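Local coordinates for protein putative sarcosine dimethylglycine methyltransferase (PDB 2O57) that probably transfers methyl groups from S-adenosylmethionine to sarcosine and dimethylglycine, at residues S198-M211 with R270-L284. Numbering follows the deposited sequence.
Sequences SIQPILDRIKLHDM and RGLEHWIEGGRAGKL
Ile202 meets Trp275 where helix 200-206 runs roughly antiparallel to helix 270-280, at 152° with the axes 9.6 Å apart, beside the Rossmann-like methyltransferase sheet. At the centre of the apolar packing is a CH-pi contact: Ile202 CD1 lies over the indole, 3.5 Å from the centroid of the Trp275 five-membered ring. An extended chain, with CG1 anti to the backbone N (chi1 -159°), carries that methyl there, and the same methyl meets Leu284 CD1 tip to tip. Ile206 CD1 approaches the indole obliquely, and Met211, a selenomethionine, packs its SE 3.8 Å from Leu284 CD2. Tyr242 of helix 235-251 stacks on the same indole, so an alanine in place of Trp275 would probably open a gap beneath Ile202 CD1 and leave Tyr242 without its stacking partner. Nearer the surface, Pro201 CB covers one face of the His274 imidazole, while Arg205 CG lies at that ring's edge. The polar end brings two like charges together: Arg205 and Arg270 cross with guanidinium planes 49° apart, and Asn267 OD1 accepts a hydrogen bond from Arg270 NH2 and a weak one from Arg205 NH1. Arg270 CB sits over the centre of the Arg205 guanidinium, 3.8 Å from Arg205 CZ.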
loop_
_atom_site.group_PDB
_atom_site.type_symbol
_atom_site.label_atom_id
_atom_site.label_comp_id
_atom_site.label_asym_id
_atom_site.label_seq_id
_atom_site.Cartn_x
_atom_site.Cartn_y
_atom_site.Cartn_z
ATOM N N SER A 198 19.617 -16.872 -1.159
ATOM C CA SER A 198 19.733 -16.076 0.066
ATOM C C SER A 198 18.564 -16.236 1.049
ATOM O O SER A 198 18.579 -15.654 2.117
ATOM C CB SER A 198 19.975 -14.610 -0.301
ATOM O OG SER A 198 19.112 -13.756 0.423
ATOM N N ILE A 199 17.579 -17.059 0.684
ATOM C CA ILE A 199 16.387 -17.336 1.512
ATOM C C ILE A 199 16.111 -18.845 1.554
ATOM O O ILE A 199 14.984 -19.296 1.738
ATOM C CB ILE A 199 15.125 -16.580 1.031
ATOM C CG1 ILE A 199 14.876 -16.799 -0.480
ATOM C CG2 ILE A 199 15.206 -15.076 1.425
ATOM C CD1 ILE A 199 13.485 -16.325 -0.940
ATOM N N GLN A 200 17.187 -19.607 1.429
ATOM C CA GLN A 200 17.149 -21.038 1.398
ATOM C C GLN A 200 16.569 -21.656 2.693
ATOM O O GLN A 200 15.709 -22.543 2.605
ATOM C CB GLN A 200 18.559 -21.564 1.060
ATOM C CG GLN A 200 18.605 -22.933 0.391
ATOM C CD GLN A 200 17.680 -23.005 -0.805
ATOM O OE1 GLN A 200 17.825 -22.246 -1.771
ATOM N NE2 GLN A 200 16.697 -23.900 -0.733
ATOM N N PRO A 201 17.022 -21.200 3.891
ATOM C CA PRO A 201 16.395 -21.716 5.099
ATOM C C PRO A 201 14.874 -21.659 5.070
ATOM O O PRO A 201 14.223 -22.643 5.410
ATOM C CB PRO A 201 16.947 -20.803 6.193
ATOM C CG PRO A 201 18.287 -20.453 5.709
ATOM C CD PRO A 201 18.107 -20.261 4.227
ATOM N N ILE A 202 14.307 -20.533 4.650
ATOM C CA ILE A 202 12.853 -20.417 4.610
ATOM C C ILE A 202 12.216 -21.199 3.452
ATOM O O ILE A 202 11.150 -21.790 3.627
ATOM C CB ILE A 202 12.362 -18.945 4.677
ATOM C CG1 ILE A 202 10.907 -18.901 5.148
ATOM C CG2 ILE A 202 12.613 -18.162 3.355
ATOM C CD1 ILE A 202 10.407 -17.534 5.327
ATOM N N LEU A 203 12.870 -21.237 2.293
ATOM C CA LEU A 203 12.375 -22.053 1.194
ATOM C C LEU A 203 12.415 -23.532 1.607
ATOM O O LEU A 203 11.493 -24.285 1.297
ATOM C CB LEU A 203 13.218 -21.834 -0.065
ATOM C CG LEU A 203 13.129 -20.420 -0.663
ATOM C CD1 LEU A 203 14.109 -20.306 -1.828
ATOM C CD2 LEU A 203 11.700 -20.083 -1.110
ATOM N N ASP A 204 13.481 -23.922 2.311
ATOM C CA ASP A 204 13.639 -25.299 2.811
ATOM C C ASP A 204 12.635 -25.617 3.893
ATOM O O ASP A 204 11.958 -26.643 3.821
ATOM C CB ASP A 204 15.058 -25.543 3.343
ATOM C CG ASP A 204 16.071 -25.764 2.231
ATOM O OD1 ASP A 204 15.674 -25.701 1.043
ATOM O OD2 ASP A 204 17.259 -26.003 2.547
ATOM N N ARG A 205 12.548 -24.721 4.882
ATOM C CA ARG A 205 11.686 -24.902 6.068
ATOM C C ARG A 205 10.211 -25.103 5.681
ATOM O O ARG A 205 9.549 -26.008 6.222
ATOM C CB ARG A 205 11.871 -23.728 7.079
ATOM C CG ARG A 205 11.032 -23.798 8.379
ATOM C CD ARG A 205 11.142 -25.143 9.136
ATOM N NE ARG A 205 12.525 -25.460 9.629
ATOM C CZ ARG A 205 12.630 -26.336 10.757
ATOM N NH1 ARG A 205 11.703 -27.089 11.266
ATOM N NH2 ARG A 205 13.938 -26.586 11.109
ATOM N N ILE A 206 9.729 -24.299 4.723
ATOM C CA ILE A 206 8.326 -24.368 4.268
ATOM C C ILE A 206 8.122 -25.187 2.965
ATOM O O ILE A 206 6.968 -25.359 2.520
ATOM C CB ILE A 206 7.700 -22.937 4.137
ATOM C CG1 ILE A 206 8.199 -22.222 2.872
ATOM C CG2 ILE A 206 7.979 -22.100 5.409
ATOM C CD1 ILE A 206 7.404 -20.935 2.521
ATOM N N LYS A 207 9.268 -25.578 2.348
ATOM C CA LYS A 207 9.296 -26.514 1.197
ATOM C C LYS A 207 8.860 -25.918 -0.169
ATOM O O LYS A 207 7.999 -26.471 -0.867
ATOM C CB LYS A 207 8.574 -27.847 1.522
ATOM C CG LYS A 207 9.414 -28.764 2.465
ATOM C CD LYS A 207 9.221 -28.388 3.980
ATOM C CE LYS A 207 8.187 -29.340 4.633
ATOM N NZ LYS A 207 8.846 -30.729 4.814
ATOM N N LEU A 208 9.515 -24.824 -0.550
ATOM C CA LEU A 208 9.281 -24.127 -1.824
ATOM C C LEU A 208 10.599 -23.951 -2.615
ATOM O O LEU A 208 11.637 -23.706 -2.012
ATOM C CB LEU A 208 8.691 -22.735 -1.523
ATOM C CG LEU A 208 7.191 -22.414 -1.622
ATOM C CD1 LEU A 208 6.275 -23.512 -1.050
ATOM C CD2 LEU A 208 6.925 -21.062 -0.953
ATOM N N HIS A 209 10.562 -24.057 -3.946
ATOM C CA HIS A 209 11.760 -23.807 -4.784
ATOM C C HIS A 209 12.222 -22.340 -4.805
ATOM O O HIS A 209 13.425 -22.048 -4.702
ATOM C CB HIS A 209 11.531 -24.278 -6.221
ATOM C CG HIS A 209 11.558 -25.771 -6.379
ATOM N ND1 HIS A 209 12.243 -26.601 -5.516
ATOM C CD2 HIS A 209 11.007 -26.579 -7.317
ATOM C CE1 HIS A 209 12.101 -27.857 -5.905
ATOM N NE2 HIS A 209 11.354 -27.871 -6.995
ATOM N N ASP A 210 11.252 -21.442 -4.973
ATOM C CA ASP A 210 11.454 -20.004 -4.930
ATOM C C ASP A 210 10.133 -19.343 -4.475
ATOM O O ASP A 210 9.133 -20.019 -4.180
ATOM C CB ASP A 210 11.945 -19.463 -6.289
ATOM C CG ASP A 210 12.618 -18.076 -6.184
ATOM O OD1 ASP A 210 12.489 -17.379 -5.146
ATOM O OD2 ASP A 210 13.286 -17.674 -7.158
HETATM N N MSE A 211 10.147 -18.020 -4.402
HETATM C CA MSE A 211 9.069 -17.275 -3.799
HETATM C C MSE A 211 8.542 -16.237 -4.788
HETATM O O MSE A 211 9.273 -15.821 -5.676
HETATM C CB MSE A 211 9.619 -16.566 -2.561
HETATM C CG MSE A 211 8.604 -16.337 -1.525
HETATM SE SE MSE A 211 9.352 -15.770 0.134
HETATM C CE MSE A 211 7.739 -15.413 0.853
ATOM N N ARG A 270 10.054 -22.581 14.469
ATOM C CA ARG A 270 11.228 -22.327 13.623
ATOM C C ARG A 270 10.854 -21.613 12.333
ATOM O O ARG A 270 11.524 -20.651 11.963
ATOM C CB ARG A 270 12.011 -23.597 13.322
ATOM C CG ARG A 270 12.799 -24.078 14.519
ATOM C CD ARG A 270 13.663 -25.246 14.152
ATOM N NE ARG A 270 12.883 -26.480 14.037
ATOM C CZ ARG A 270 12.727 -27.355 15.026
ATOM N NH1 ARG A 270 13.296 -27.134 16.222
ATOM N NH2 ARG A 270 12.002 -28.450 14.818
ATOM N N GLY A 271 9.817 -22.096 11.640
ATOM C CA GLY A 271 9.316 -21.437 10.427
ATOM C C GLY A 271 8.896 -19.995 10.663
ATOM O O GLY A 271 9.216 -19.095 9.871
ATOM N N LEU A 272 8.191 -19.758 11.762
ATOM C CA LEU A 272 7.812 -18.387 12.141
ATOM C C LEU A 272 9.053 -17.512 12.301
ATOM O O LEU A 272 9.107 -16.403 11.754
ATOM C CB LEU A 272 6.948 -18.365 13.405
ATOM C CG LEU A 272 5.541 -19.027 13.229
ATOM C CD1 LEU A 272 4.857 -19.191 14.577
ATOM C CD2 LEU A 272 4.663 -18.262 12.234
ATOM N N GLU A 273 10.046 -18.017 13.018
ATOM C CA GLU A 273 11.289 -17.275 13.232
ATOM C C GLU A 273 11.954 -16.882 11.901
ATOM O O GLU A 273 12.539 -15.802 11.792
ATOM C CB GLU A 273 12.254 -18.101 14.085
ATOM C CG GLU A 273 11.861 -18.140 15.560
ATOM C CD GLU A 273 12.541 -19.275 16.339
ATOM O OE1 GLU A 273 13.334 -20.045 15.746
ATOM O OE2 GLU A 273 12.252 -19.423 17.548
ATOM N N HIS A 274 11.870 -17.769 10.903
ATOM C CA HIS A 274 12.461 -17.507 9.576
ATOM C C HIS A 274 11.762 -16.342 8.885
ATOM O O HIS A 274 12.422 -15.519 8.251
ATOM C CB HIS A 274 12.394 -18.739 8.664
ATOM C CG HIS A 274 13.404 -19.792 8.986
ATOM N ND1 HIS A 274 14.708 -19.496 9.335
ATOM C CD2 HIS A 274 13.314 -21.147 8.981
ATOM C CE1 HIS A 274 15.359 -20.623 9.577
ATOM N NE2 HIS A 274 14.538 -21.637 9.363
ATOM N N TRP A 275 10.431 -16.278 8.972
ATOM C CA TRP A 275 9.707 -15.160 8.393
ATOM C C TRP A 275 10.096 -13.867 9.089
ATOM O O TRP A 275 10.324 -12.873 8.436
ATOM C CB TRP A 275 8.183 -15.334 8.500
ATOM C CG TRP A 275 7.629 -16.266 7.456
ATOM C CD1 TRP A 275 7.146 -17.517 7.666
ATOM C CD2 TRP A 275 7.485 -16.005 6.050
ATOM N NE1 TRP A 275 6.700 -18.060 6.483
ATOM C CE2 TRP A 275 6.916 -17.165 5.469
ATOM C CE3 TRP A 275 7.787 -14.908 5.224
ATOM C CZ2 TRP A 275 6.641 -17.266 4.101
ATOM C CZ3 TRP A 275 7.516 -15.007 3.841
ATOM C CH2 TRP A 275 6.935 -16.178 3.307
ATOM N N ILE A 276 10.144 -13.896 10.418
ATOM C CA ILE A 276 10.460 -12.692 11.220
ATOM C C ILE A 276 11.875 -12.208 10.862
ATOM O O ILE A 276 12.077 -11.023 10.531
ATOM C CB ILE A 276 10.351 -13.000 12.752
ATOM C CG1 ILE A 276 8.895 -13.312 13.151
ATOM C CG2 ILE A 276 10.934 -11.833 13.612
ATOM C CD1 ILE A 276 8.769 -14.089 14.504
ATOM N N GLU A 277 12.842 -13.121 10.936
ATOM C CA GLU A 277 14.237 -12.812 10.623
ATOM C C GLU A 277 14.378 -12.256 9.209
ATOM O O GLU A 277 15.035 -11.261 9.041
ATOM C CB GLU A 277 15.148 -14.046 10.819
ATOM C CG GLU A 277 15.397 -14.366 12.284
ATOM C CD GLU A 277 15.851 -15.831 12.572
ATOM O OE1 GLU A 277 16.163 -16.600 11.609
ATOM O OE2 GLU A 277 15.871 -16.202 13.785
ATOM N N GLY A 278 13.740 -12.887 8.213
ATOM C CA GLY A 278 13.785 -12.423 6.822
ATOM C C GLY A 278 13.180 -11.024 6.633
ATOM O O GLY A 278 13.690 -10.223 5.851
ATOM N N GLY A 279 12.107 -10.748 7.369
ATOM C CA GLY A 279 11.485 -9.442 7.407
ATOM C C GLY A 279 12.425 -8.400 7.942
ATOM O O GLY A 279 12.609 -7.349 7.316
ATOM N N ARG A 280 13.018 -8.666 9.105
ATOM C CA ARG A 280 13.945 -7.733 9.728
ATOM C C ARG A 280 15.215 -7.554 8.944
ATOM O O ARG A 280 15.853 -6.521 9.096
ATOM C CB ARG A 280 14.316 -8.173 11.139
ATOM C CG ARG A 280 13.164 -8.137 12.053
ATOM C CD ARG A 280 13.671 -8.154 13.461
ATOM N NE ARG A 280 12.688 -7.442 14.236
ATOM C CZ ARG A 280 11.951 -7.991 15.185
ATOM N NH1 ARG A 280 11.047 -7.249 15.821
ATOM N NH2 ARG A 280 12.135 -9.267 15.509
ATOM N N ALA A 281 15.593 -8.555 8.140
ATOM C CA ALA A 281 16.814 -8.504 7.320
ATOM C C ALA A 281 16.598 -7.825 5.979
ATOM O O ALA A 281 17.522 -7.690 5.202
ATOM C CB ALA A 281 17.408 -9.944 7.112
ATOM N N GLY A 282 15.372 -7.386 5.717
ATOM C CA GLY A 282 15.026 -6.769 4.430
ATOM C C GLY A 282 15.010 -7.742 3.268
ATOM O O GLY A 282 15.109 -7.320 2.115
ATOM N N LYS A 283 14.857 -9.041 3.540
ATOM C CA LYS A 283 14.756 -10.044 2.474
ATOM C C LYS A 283 13.307 -10.394 2.091
ATOM O O LYS A 283 13.053 -10.784 0.976
ATOM C CB LYS A 283 15.462 -11.347 2.849
ATOM C CG LYS A 283 16.958 -11.168 3.201
ATOM C CD LYS A 283 17.619 -12.520 3.257
ATOM C CE LYS A 283 19.113 -12.384 3.447
ATOM N NZ LYS A 283 19.437 -12.909 4.812
ATOM N N LEU A 284 12.400 -10.297 3.053
ATOM C CA LEU A 284 11.022 -10.768 2.897
ATOM C C LEU A 284 10.049 -9.648 3.184
ATOM O O LEU A 284 10.339 -8.740 3.973
ATOM C CB LEU A 284 10.738 -11.936 3.836
ATOM C CG LEU A 284 11.691 -13.138 3.737
ATOM C CD1 LEU A 284 11.272 -14.200 4.792
ATOM C CD2 LEU A 284 11.641 -13.758 2.362
#